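Local coordinates for protein putative NADH Oxidase (Clostridium acetobutylicum, PDB 3E10) that binds flavin mononucleotide and, as a member of the nitroreductase family, probably works as a flavin-dependent oxidoreductase, at residues 12-17 with 67-72. Sequence-based numbering, arbitrary orientation.
Sequences RNYKGK and LKTAPL. With FMN (flavin mononucleotide), chain L.
Thr69 takes the backbone of Tyr14 on its side-chain oxygen: Tyr14 N donates to Thr69 OG1 over 3.2 Å, moderately bent at 147°. OG1 sits between the threonine's own N and carbonyl carbon and faces residues 12-17. A water 2.7 Å from Thr69 OG1 also reaches back weakly to Arg12 O. The hydroxyl further lies 3.4 Å from Tyr14 CD2, approaching the ring obliquely, while in one of its two conformers Asn13 OD1 lies near Thr69 CG2; the amide nitrogen of Asn13 turns elsewhere, to Asn149. Ala70 comes next, obliquely to the same CD2-CE2 side of the ring, with CB 3.7 Å from Tyr14 CD2 and its CA closer still. Tyr14 CG stands anti to the carbonyl carbon (chi1 -44°), which carries the ring inward, where its OH bonds Ser143 on strand 136-145. Both loops belong to the FMN-binding nitroreductase fold: residues 12-17 lie in the loop between helix 4-7 and helix 21-32, and residues 67-72 run into strand 72-79 of the antiparallel sheet. At the start of the first loop segment, the Arg12 side chain leaves away from residues 67-72, and its guanidinium meets the pyrimidine edge of the flavin. Its extended chain brings NE to 2.7 Å from FMN O2, and NH2 donates almost straight (169°) to FMN N1 in the guanidinium plane, so the positive charge would be expected to stabilise negative charge gathering at N1 and O2 when the flavin is reduced. Pro71 meets the later part of residues 12-17, with CD 4.0 Å from Tyr14 CB and CG 3.4 Å from Lys17 O.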
loop_
_atom_site.group_PDB
_atom_site.type_symbol
_atom_site.label_atom_id
_atom_site.label_comp_id
_atom_site.label_asym_id
_atom_site.label_seq_id
_atom_site.Cartn_x
_atom_site.Cartn_y
_atom_site.Cartn_z
ATOM N N ARG B 12 -14.214 11.630 -4.871
ATOM C CA ARG B 12 -13.778 12.346 -6.069
ATOM C C ARG B 12 -14.379 13.723 -6.252
ATOM O O ARG B 12 -14.126 14.371 -7.262
ATOM C CB ARG B 12 -14.064 11.494 -7.297
ATOM C CG ARG B 12 -13.305 10.163 -7.280
ATOM C CD ARG B 12 -13.572 9.366 -8.557
ATOM N NE ARG B 12 -12.733 8.187 -8.665
ATOM C CZ ARG B 12 -13.065 6.967 -8.257
ATOM N NH1 ARG B 12 -14.252 6.707 -7.719
ATOM N NH2 ARG B 12 -12.196 5.971 -8.403
ATOM N N ASN B 13 -15.083 14.201 -5.216
ATOM C CA ASN B 13 -15.774 15.476 -5.281
ATOM C C ASN B 13 -15.748 16.049 -3.869
ATOM O O ASN B 13 -16.030 15.329 -2.930
ATOM C CB ASN B 13 -17.193 15.211 -5.780
ATOM C CG ASN B 13 -17.959 16.466 -6.091
ATOM O OD1 ASN B 13 -17.386 17.487 -6.471
ATOM N ND2 ASN B 13 -19.278 16.389 -5.949
ATOM N N TYR B 14 -15.409 17.330 -3.745
ATOM C CA TYR B 14 -15.127 17.944 -2.458
ATOM C C TYR B 14 -15.814 19.276 -2.281
ATOM O O TYR B 14 -16.098 20.017 -3.247
ATOM C CB TYR B 14 -13.610 18.178 -2.267
ATOM C CG TYR B 14 -12.803 16.984 -2.712
ATOM C CD1 TYR B 14 -12.691 15.874 -1.896
ATOM C CD2 TYR B 14 -12.194 16.958 -3.953
ATOM C CE1 TYR B 14 -12.006 14.738 -2.318
ATOM C CE2 TYR B 14 -11.528 15.849 -4.389
ATOM C CZ TYR B 14 -11.412 14.746 -3.581
ATOM O OH TYR B 14 -10.693 13.664 -4.077
ATOM N N LYS B 15 -16.042 19.576 -1.018
ATOM C CA LYS B 15 -16.427 20.911 -0.560
ATOM C C LYS B 15 -15.300 21.912 -0.795
ATOM O O LYS B 15 -14.157 21.534 -1.017
ATOM C CB LYS B 15 -16.768 20.866 0.935
ATOM C CG LYS B 15 -17.905 19.903 1.258
ATOM C CD LYS B 15 -18.348 19.954 2.685
ATOM C CE LYS B 15 -19.727 19.285 2.843
ATOM N NZ LYS B 15 -20.041 18.928 4.252
ATOM N N GLY B 16 -15.612 23.200 -0.692
ATOM C CA GLY B 16 -14.569 24.218 -0.836
ATOM C C GLY B 16 -13.678 24.388 0.390
ATOM O O GLY B 16 -12.605 24.955 0.291
ATOM N N LYS B 17 -14.141 23.902 1.542
ATOM C CA LYS B 17 -13.452 24.048 2.806
ATOM C C LYS B 17 -11.996 23.595 2.704
ATOM O O LYS B 17 -11.723 22.498 2.230
ATOM C CB LYS B 17 -14.180 23.211 3.871
ATOM C CG LYS B 17 -13.544 23.214 5.259
ATOM C CD LYS B 17 -14.413 22.503 6.300
ATOM C CE LYS B 17 -13.817 22.657 7.712
ATOM N NZ LYS B 17 -13.629 24.089 8.158
ATOM N N LEU B 67 -9.402 16.689 -9.024
ATOM C CA LEU B 67 -8.577 17.819 -8.644
ATOM C C LEU B 67 -9.287 19.141 -8.926
ATOM O O LEU B 67 -8.937 20.169 -8.352
ATOM C CB LEU B 67 -7.236 17.771 -9.374
ATOM C CG LEU B 67 -6.283 16.682 -8.858
ATOM C CD1 LEU B 67 -5.172 16.411 -9.862
ATOM C CD2 LEU B 67 -5.739 17.126 -7.489
ATOM N N LYS B 68 -10.292 19.130 -9.781
ATOM C CA LYS B 68 -10.976 20.379 -10.107
ATOM C C LYS B 68 -11.759 20.974 -8.944
ATOM O O LYS B 68 -12.042 22.176 -8.940
ATOM C CB LYS B 68 -11.889 20.200 -11.318
ATOM C CG LYS B 68 -11.112 19.822 -12.581
ATOM C CD LYS B 68 -12.014 19.748 -13.782
ATOM C CE LYS B 68 -11.246 19.380 -15.035
ATOM N NZ LYS B 68 -10.054 20.255 -15.275
ATOM N N THR B 69 -12.109 20.147 -7.966
ATOM C CA THR B 69 -12.747 20.650 -6.733
ATOM C C THR B 69 -11.910 20.489 -5.475
ATOM O O THR B 69 -12.285 20.984 -4.406
ATOM C CB THR B 69 -14.143 20.049 -6.508
ATOM O OG1 THR B 69 -14.022 18.639 -6.299
ATOM C CG2 THR B 69 -15.116 20.329 -7.709
ATOM N N ALA B 70 -10.764 19.822 -5.570
ATOM C CA ALA B 70 -9.981 19.510 -4.388
ATOM C C ALA B 70 -9.304 20.748 -3.822
ATOM O O ALA B 70 -8.668 21.489 -4.574
ATOM C CB ALA B 70 -8.894 18.458 -4.732
ATOM N N PRO B 71 -9.435 20.992 -2.513
ATOM C CA PRO B 71 -8.647 22.041 -1.894
ATOM C C PRO B 71 -7.215 21.668 -1.525
ATOM O O PRO B 71 -6.450 22.536 -1.081
ATOM C CB PRO B 71 -9.402 22.293 -0.588
ATOM C CG PRO B 71 -9.931 20.918 -0.228
ATOM C CD PRO B 71 -10.388 20.406 -1.550
ATOM N N LEU B 72 -6.873 20.388 -1.689
ATOM C CA LEU B 72 -5.547 19.907 -1.363
ATOM C C LEU B 72 -5.173 18.828 -2.363
ATOM O O LEU B 72 -5.999 17.977 -2.701
ATOM C CB LEU B 72 -5.527 19.269 0.035
ATOM C CG LEU B 72 -4.223 18.650 0.548
ATOM C CD1 LEU B 72 -3.133 19.690 0.687
ATOM C CD2 LEU B 72 -4.472 17.962 1.889
HETATM N N1 FMN L . -9.335 6.584 -9.324
HETATM C C2 FMN L . -9.502 7.621 -10.195
HETATM O O2 FMN L . -10.564 8.260 -10.198
HETATM N N3 FMN L . -8.479 7.960 -11.039
HETATM C C4 FMN L . -7.306 7.243 -11.130
HETATM O O4 FMN L . -6.396 7.595 -11.918
HETATM C C4A FMN L . -7.127 6.193 -10.229
HETATM N N5 FMN L . -5.947 5.498 -10.234
HETATM C C5A FMN L . -5.761 4.492 -9.289
HETATM C C6 FMN L . -4.553 3.800 -9.298
HETATM C C7 FMN L . -4.305 2.774 -8.379
HETATM C C7M FMN L . -2.986 2.097 -8.346
HETATM C C8 FMN L . -5.290 2.476 -7.425
HETATM C C8M FMN L . -4.970 1.531 -6.263
HETATM C C9 FMN L . -6.498 3.183 -7.431
HETATM C C9A FMN L . -6.758 4.174 -8.361
HETATM N N10 FMN L . -7.971 4.870 -8.400
HETATM C C10 FMN L . -8.146 5.905 -9.307
HETATM C "C1'" FMN L . -9.012 4.566 -7.406
HETATM C "C2'" FMN L . -9.756 3.282 -7.802
HETATM O "O2'" FMN L . -10.619 3.476 -8.920
HETATM C "C3'" FMN L . -10.593 2.797 -6.613
HETATM O "O3'" FMN L . -9.702 2.408 -5.582
HETATM C "C4'" FMN L . -11.554 1.639 -6.947
HETATM O "O4'" FMN L . -12.586 2.070 -7.829
HETATM C "C5'" FMN L . -12.207 1.004 -5.721
HETATM O "O5'" FMN L . -12.997 1.951 -4.992
HETATM P P FMN L . -12.613 2.323 -3.487
HETATM O O1P FMN L . -12.493 1.041 -2.702
HETATM O O2P FMN L . -11.303 3.040 -3.491
HETATM O O3P FMN L . -13.773 3.170 -3.014
HETATM O O HOH W 1 -14.092 17.479 -8.750
#